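Local coordinates for stress-induced protein 1 (PDB 4YE0), which probably binds unfolding proteins as a small heat shock protein chaperone, the deposited piece spanning its alpha-crystallin domain, at residues L27-H41 with R53-L67. Residues are numbered along the deposited sequence; the frame is centred on the assembly and turned at random.
With SO4 (sulfate ion), chain C; SO4 (sulfate ion), chain D.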
loop_
_atom_site.group_PDB
_atom_site.type_symbol
_atom_site.label_atom_id
_atom_site.label_comp_id
_atom_site.label_asym_id
_atom_site.label_seq_id
_atom_site.Cartn_x
_atom_site.Cartn_y
_atom_site.Cartn_z
ATOM N N LEU A 27 -11.750 3.694 2.440
ATOM C CA LEU A 27 -11.832 3.532 0.998
ATOM C C LEU A 27 -12.842 4.473 0.368
ATOM O O LEU A 27 -13.896 4.745 0.939
ATOM C CB LEU A 27 -12.180 2.088 0.655
ATOM C CG LEU A 27 -11.046 1.116 0.975
ATOM C CD1 LEU A 27 -11.592 -0.294 1.119
ATOM C CD2 LEU A 27 -9.949 1.175 -0.086
ATOM N N LYS A 28 -12.489 4.966 -0.815
ATOM C CA LYS A 28 -13.326 5.860 -1.602
ATOM C C LYS A 28 -13.446 5.309 -3.009
ATOM O O LYS A 28 -12.454 4.877 -3.596
ATOM C CB LYS A 28 -12.685 7.250 -1.694
ATOM C CG LYS A 28 -13.195 8.265 -0.687
ATOM C CD LYS A 28 -12.944 9.688 -1.172
ATOM C CE LYS A 28 -13.664 10.715 -0.311
ATOM N NZ LYS A 28 -12.977 10.948 0.990
ATOM N N VAL A 29 -14.658 5.334 -3.549
ATOM C CA VAL A 29 -14.875 5.036 -4.955
ATOM C C VAL A 29 -15.647 6.201 -5.554
ATOM O O VAL A 29 -16.738 6.537 -5.094
ATOM C CB VAL A 29 -15.652 3.723 -5.163
ATOM C CG1 VAL A 29 -15.842 3.464 -6.653
ATOM C CG2 VAL A 29 -14.910 2.566 -4.512
ATOM N N ASN A 30 -15.060 6.816 -6.573
ATOM C CA ASN A 30 -15.654 7.967 -7.222
ATOM C C ASN A 30 -15.761 7.757 -8.723
ATOM O O ASN A 30 -14.915 7.097 -9.330
ATOM C CB ASN A 30 -14.835 9.225 -6.910
ATOM C CG ASN A 30 -14.928 9.633 -5.450
ATOM O OD1 ASN A 30 -13.940 9.602 -4.721
ATOM N ND2 ASN A 30 -16.120 10.013 -5.015
ATOM N N LEU A 31 -16.824 8.304 -9.304
ATOM C CA LEU A 31 -17.026 8.313 -10.739
ATOM C C LEU A 31 -17.095 9.756 -11.236
ATOM O O LEU A 31 -17.783 10.592 -10.651
ATOM C CB LEU A 31 -18.319 7.599 -11.098
ATOM C CG LEU A 31 -18.674 7.506 -12.580
ATOM C CD1 LEU A 31 -17.583 6.778 -13.350
ATOM C CD2 LEU A 31 -20.003 6.785 -12.732
ATOM N N GLU A 32 -16.387 10.022 -12.327
ATOM C CA GLU A 32 -16.321 11.348 -12.917
ATOM C C GLU A 32 -16.380 11.172 -14.427
ATOM O O GLU A 32 -15.398 10.789 -15.046
ATOM C CB GLU A 32 -15.022 12.018 -12.481
ATOM C CG GLU A 32 -15.033 13.532 -12.516
ATOM C CD GLU A 32 -13.702 14.120 -12.082
ATOM O OE1 GLU A 32 -13.462 15.313 -12.354
ATOM O OE2 GLU A 32 -12.890 13.389 -11.474
ATOM N N GLY A 33 -17.548 11.412 -15.014
ATOM C CA GLY A 33 -17.800 11.002 -16.396
ATOM C C GLY A 33 -17.680 9.487 -16.489
ATOM O O GLY A 33 -18.407 8.763 -15.811
ATOM N N HIS A 34 -16.744 9.011 -17.305
ATOM C CA HIS A 34 -16.455 7.578 -17.425
ATOM C C HIS A 34 -15.222 7.162 -16.621
ATOM O O HIS A 34 -14.792 6.009 -16.695
ATOM C CB HIS A 34 -16.256 7.200 -18.898
ATOM C CG HIS A 34 -17.531 6.914 -19.625
ATOM N ND1 HIS A 34 -18.022 5.636 -19.790
ATOM C CD2 HIS A 34 -18.415 7.739 -20.232
ATOM C CE1 HIS A 34 -19.158 5.689 -20.465
ATOM N NE2 HIS A 34 -19.417 6.954 -20.746
ATOM N N VAL A 35 -14.657 8.091 -15.853
ATOM C CA VAL A 35 -13.428 7.819 -15.113
ATOM C C VAL A 35 -13.736 7.347 -13.687
ATOM O O VAL A 35 -14.356 8.055 -12.894
ATOM C CB VAL A 35 -12.484 9.040 -15.116
ATOM C CG1 VAL A 35 -11.232 8.761 -14.292
ATOM C CG2 VAL A 35 -12.106 9.396 -16.551
ATOM N N LEU A 36 -13.292 6.130 -13.389
ATOM C CA LEU A 36 -13.504 5.499 -12.103
ATOM C C LEU A 36 -12.219 5.546 -11.281
ATOM O O LEU A 36 -11.166 5.088 -11.731
ATOM C CB LEU A 36 -13.938 4.049 -12.323
ATOM C CG LEU A 36 -14.532 3.321 -11.124
ATOM C CD1 LEU A 36 -15.853 3.948 -10.720
ATOM C CD2 LEU A 36 -14.723 1.852 -11.456
ATOM N N THR A 37 -12.320 6.099 -10.078
ATOM C CA THR A 37 -11.194 6.278 -9.173
ATOM C C THR A 37 -11.442 5.542 -7.861
ATOM O O THR A 37 -12.445 5.790 -7.196
ATOM C CB THR A 37 -10.998 7.778 -8.869
ATOM O OG1 THR A 37 -10.797 8.489 -10.099
ATOM C CG2 THR A 37 -9.801 8.006 -7.963
ATOM N N ILE A 38 -10.530 4.641 -7.496
ATOM C CA ILE A 38 -10.577 3.959 -6.207
ATOM C C ILE A 38 -9.379 4.388 -5.374
ATOM O O ILE A 38 -8.236 4.272 -5.820
ATOM C CB ILE A 38 -10.541 2.426 -6.354
ATOM C CG1 ILE A 38 -11.669 1.948 -7.275
ATOM C CG2 ILE A 38 -10.630 1.764 -4.987
ATOM C CD1 ILE A 38 -11.269 1.826 -8.728
ATOM N N GLU A 39 -9.650 4.856 -4.159
ATOM C CA GLU A 39 -8.624 5.379 -3.263
ATOM C C GLU A 39 -8.698 4.733 -1.889
ATOM O O GLU A 39 -9.784 4.478 -1.370
ATOM C CB GLU A 39 -8.788 6.892 -3.092
ATOM C CG GLU A 39 -8.231 7.706 -4.241
ATOM C CD GLU A 39 -8.343 9.202 -4.010
ATOM O OE1 GLU A 39 -8.080 9.663 -2.877
ATOM O OE2 GLU A 39 -8.687 9.922 -4.969
ATOM N N GLY A 40 -7.532 4.496 -1.305
ATOM C CA GLY A 40 -7.422 4.016 0.064
ATOM C C GLY A 40 -6.418 4.867 0.814
ATOM O O GLY A 40 -5.342 5.159 0.293
ATOM N N HIS A 41 -6.772 5.288 2.024
ATOM C CA HIS A 41 -5.842 6.011 2.881
ATOM C C HIS A 41 -5.933 5.518 4.316
ATOM O O HIS A 41 -6.984 5.613 4.955
ATOM C CB HIS A 41 -6.077 7.521 2.826
ATOM C CG HIS A 41 -5.037 8.312 3.560
ATOM N ND1 HIS A 41 -5.334 9.433 4.306
ATOM C CD2 HIS A 41 -3.702 8.125 3.683
ATOM C CE1 HIS A 41 -4.225 9.910 4.842
ATOM N NE2 HIS A 41 -3.220 9.135 4.480
ATOM N N ARG A 53 -0.380 4.516 4.860
ATOM C CA ARG A 53 -0.520 3.740 3.628
ATOM C C ARG A 53 -1.516 4.429 2.726
ATOM O O ARG A 53 -2.439 5.084 3.199
ATOM C CB ARG A 53 -1.066 2.344 3.910
ATOM C CG ARG A 53 -0.067 1.345 4.443
ATOM C CD ARG A 53 -0.645 -0.061 4.363
ATOM N NE ARG A 53 -1.832 -0.251 5.196
ATOM C CZ ARG A 53 -1.811 -0.396 6.519
ATOM N NH1 ARG A 53 -0.668 -0.349 7.193
ATOM N NH2 ARG A 53 -2.943 -0.579 7.187
ATOM N N SER A 54 -1.348 4.236 1.426
ATOM C CA SER A 54 -2.162 4.917 0.438
ATOM C C SER A 54 -2.120 4.179 -0.879
ATOM O O SER A 54 -1.120 3.537 -1.211
ATOM C CB SER A 54 -1.643 6.337 0.211
ATOM O OG SER A 54 -2.042 7.204 1.251
ATOM N N PHE A 55 -3.212 4.275 -1.626
ATOM C CA PHE A 55 -3.195 3.910 -3.032
ATOM C C PHE A 55 -4.298 4.650 -3.772
ATOM O O PHE A 55 -5.303 5.053 -3.182
ATOM C CB PHE A 55 -3.301 2.388 -3.234
ATOM C CG PHE A 55 -4.710 1.870 -3.301
ATOM C CD1 PHE A 55 -5.357 1.426 -2.154
ATOM C CD2 PHE A 55 -5.387 1.807 -4.515
ATOM C CE1 PHE A 55 -6.654 0.943 -2.214
ATOM C CE2 PHE A 55 -6.684 1.326 -4.579
ATOM C CZ PHE A 55 -7.318 0.892 -3.427
ATOM N N THR A 56 -4.075 4.848 -5.063
ATOM C CA THR A 56 -5.068 5.418 -5.947
ATOM C C THR A 56 -5.023 4.628 -7.243
ATOM O O THR A 56 -3.969 4.509 -7.869
ATOM C CB THR A 56 -4.793 6.907 -6.218
ATOM O OG1 THR A 56 -4.628 7.594 -4.975
ATOM C CG2 THR A 56 -5.944 7.545 -6.999
ATOM N N ARG A 57 -6.162 4.062 -7.624
ATOM C CA ARG A 57 -6.286 3.318 -8.869
ATOM C C ARG A 57 -7.350 4.006 -9.696
ATOM O O ARG A 57 -8.438 4.301 -9.203
ATOM C CB ARG A 57 -6.688 1.872 -8.590
ATOM C CG ARG A 57 -6.900 1.012 -9.830
ATOM C CD ARG A 57 -5.600 0.484 -10.414
ATOM N NE ARG A 57 -4.842 -0.324 -9.461
ATOM C CZ ARG A 57 -3.689 -0.931 -9.735
ATOM N NH1 ARG A 57 -3.074 -1.636 -8.794
ATOM N NH2 ARG A 57 -3.144 -0.847 -10.943
ATOM N N GLN A 58 -7.033 4.267 -10.956
ATOM C CA GLN A 58 -7.953 4.965 -11.830
ATOM C C GLN A 58 -7.990 4.311 -13.197
ATOM O O GLN A 58 -6.957 3.903 -13.724
ATOM C CB GLN A 58 -7.539 6.428 -11.942
ATOM C CG GLN A 58 -8.457 7.279 -12.794
ATOM C CD GLN A 58 -8.063 8.741 -12.753
ATOM O OE1 GLN A 58 -8.242 9.410 -11.737
ATOM N NE2 GLN A 58 -7.512 9.242 -13.856
ATOM N N PHE A 59 -9.187 4.197 -13.762
ATOM C CA PHE A 59 -9.337 3.758 -15.146
ATOM C C PHE A 59 -10.598 4.310 -15.783
ATOM O O PHE A 59 -11.514 4.779 -15.101
ATOM C CB PHE A 59 -9.294 2.230 -15.264
ATOM C CG PHE A 59 -9.937 1.515 -14.120
ATOM C CD1 PHE A 59 -11.292 1.239 -14.135
ATOM C CD2 PHE A 59 -9.183 1.112 -13.028
ATOM C CE1 PHE A 59 -11.888 0.577 -13.078
ATOM C CE2 PHE A 59 -9.770 0.449 -11.967
ATOM C CZ PHE A 59 -11.126 0.183 -11.992
ATOM N N THR A 60 -10.616 4.273 -17.108
ATOM C CA THR A 60 -11.722 4.796 -17.886
ATOM C C THR A 60 -12.600 3.629 -18.295
ATOM O O THR A 60 -12.134 2.691 -18.936
ATOM C CB THR A 60 -11.218 5.539 -19.137
ATOM O OG1 THR A 60 -10.324 6.589 -18.745
ATOM C CG2 THR A 60 -12.381 6.136 -19.920
ATOM N N LEU A 61 -13.865 3.686 -17.888
ATOM C CA LEU A 61 -14.859 2.694 -18.279
ATOM C C LEU A 61 -15.152 2.813 -19.768
ATOM O O LEU A 61 -15.100 3.914 -20.324
ATOM C CB LEU A 61 -16.163 2.909 -17.498
ATOM C CG LEU A 61 -16.330 2.320 -16.089
ATOM C CD1 LEU A 61 -15.050 1.754 -15.493
ATOM C CD2 LEU A 61 -16.944 3.357 -15.159
ATOM N N PRO A 62 -15.449 1.677 -20.425
ATOM C CA PRO A 62 -15.948 1.715 -21.796
ATOM C C PRO A 62 -17.190 2.593 -21.940
ATOM O O PRO A 62 -17.930 2.794 -20.970
ATOM C CB PRO A 62 -16.299 0.255 -22.084
ATOM C CG PRO A 62 -15.402 -0.540 -21.202
ATOM C CD PRO A 62 -15.100 0.309 -19.996
ATOM N N LYS A 63 -17.406 3.097 -23.153
ATOM C CA LYS A 63 -18.567 3.934 -23.479
ATOM C C LYS A 63 -19.843 3.120 -23.242
ATOM O O LYS A 63 -20.881 3.645 -22.830
ATOM C CB LYS A 63 -18.501 4.386 -24.946
ATOM C CG LYS A 63 -17.173 5.009 -25.380
ATOM C CD LYS A 63 -17.038 5.063 -26.896
ATOM C CE LYS A 63 -17.973 6.093 -27.508
ATOM N NZ LYS A 63 -17.706 6.304 -28.961
ATOM N N ASP A 64 -19.710 1.824 -23.509
ATOM C CA ASP A 64 -20.738 0.796 -23.348
ATOM C C ASP A 64 -21.373 0.653 -21.946
ATOM O O ASP A 64 -22.495 0.157 -21.821
ATOM C CB ASP A 64 -20.082 -0.549 -23.724
ATOM C CG ASP A 64 -21.057 -1.565 -24.278
ATOM O OD1 ASP A 64 -22.274 -1.293 -24.336
ATOM O OD2 ASP A 64 -20.586 -2.656 -24.669
ATOM N N VAL A 65 -20.661 1.060 -20.896
ATOM C CA VAL A 65 -21.084 0.747 -19.525
ATOM C C VAL A 65 -22.307 1.559 -19.084
ATOM O O VAL A 65 -22.391 2.766 -19.321
ATOM C CB VAL A 65 -19.929 0.941 -18.512
ATOM C CG1 VAL A 65 -20.395 0.640 -17.092
ATOM C CG2 VAL A 65 -18.751 0.047 -18.873
ATOM N N ASP A 66 -23.255 0.879 -18.443
ATOM C CA ASP A 66 -24.430 1.532 -17.876
ATOM C C ASP A 66 -24.061 2.088 -16.500
ATOM O O ASP A 66 -24.103 1.375 -15.496
ATOM C CB ASP A 66 -25.596 0.539 -17.779
ATOM C CG ASP A 66 -26.847 1.150 -17.176
ATOM O OD1 ASP A 66 -26.960 2.392 -17.111
ATOM O OD2 ASP A 66 -27.731 0.373 -16.762
ATOM N N LEU A 67 -23.707 3.371 -16.467
ATOM C CA LEU A 67 -23.161 4.006 -15.264
ATOM C C LEU A 67 -24.185 4.172 -14.142
ATOM O O LEU A 67 -23.811 4.325 -12.983
ATOM C CB LEU A 67 -22.552 5.372 -15.606
ATOM C CG LEU A 67 -21.482 5.412 -16.705
ATOM C CD1 LEU A 67 -20.979 6.830 -16.901
ATOM C CD2 LEU A 67 -20.313 4.495 -16.398
HETATM S S SO4 C . -0.587 -0.213 10.763
HETATM O O1 SO4 C . -1.941 -0.367 11.346
HETATM O O2 SO4 C . -0.567 0.987 9.902
HETATM O O3 SO4 C . -0.243 -1.407 9.956
HETATM O O4 SO4 C . 0.403 -0.045 11.852
HETATM S S SO4 D . 0.628 -1.461 -10.635
HETATM O O1 SO4 D . -0.547 -1.680 -11.506
HETATM O O2 SO4 D . 1.858 -1.427 -11.461
HETATM O O3 SO4 D . 0.722 -2.560 -9.646
HETATM O O4 SO4 D . 0.487 -0.171 -9.927
#
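Phe55 and Phe59 both swing CG between their own backbone N and carbonyl carbon (chi1 88° and 36°), which lays each ring back over the neighbouring strand 35-41. The Phe55 ring spreads its face across Gly40, with the backbone N 3.7 Å above the ring plane near its rim; a CB on Gly40 would run into CE1. Ile38 then bridges the two rings: its CG2 rests 3.8 Å from Phe55 CZ, while CD1 reaches Phe59 CZ. Beside it, Leu36 lies alongside Phe59, pointing the same way, with CD2 3.5 Å from Phe59 CE1. From strand 27-32, Leu27 CD2 comes in against Phe55 CE1. Cutting Phe55 back to an alanine would remove the ring over Gly40 and is likely to open a gap between Leu27 and Ile38 and leave Phe22 without its edge-to-face partner. The backbones themselves pair antiparallel, Ile38 N giving Arg57 O a nearly straight bond of 2.7 Å (171°). Thr37, Glu39, Thr56 and Gln58 line the other face, where Val35 CG1 packs 3.5 Å from Gln58 CG. Past the strand end, Leu61 N bonds His34 O, and Leu67 CD1 sits 4.1 Å over the centre of the His34 ring in a CH-pi contact. Arg57 NH1 bonds Gly1 O and NH2 bonds O1 of the chain D sulfate at 2.8 Å, while residues 53-58 pair with a strand of the second subunit, carrying the sheet across the interface. Met80 and Ile82 meet Ile38 and Val15 meets Phe59 from the facing sheet, so the aromatic side of this hairpin packs into the core of an immunoglobulin-like beta sandwich, the alpha-crystallin domain of small heat shock proteins, joined edge to edge as a metazoan-type dimer.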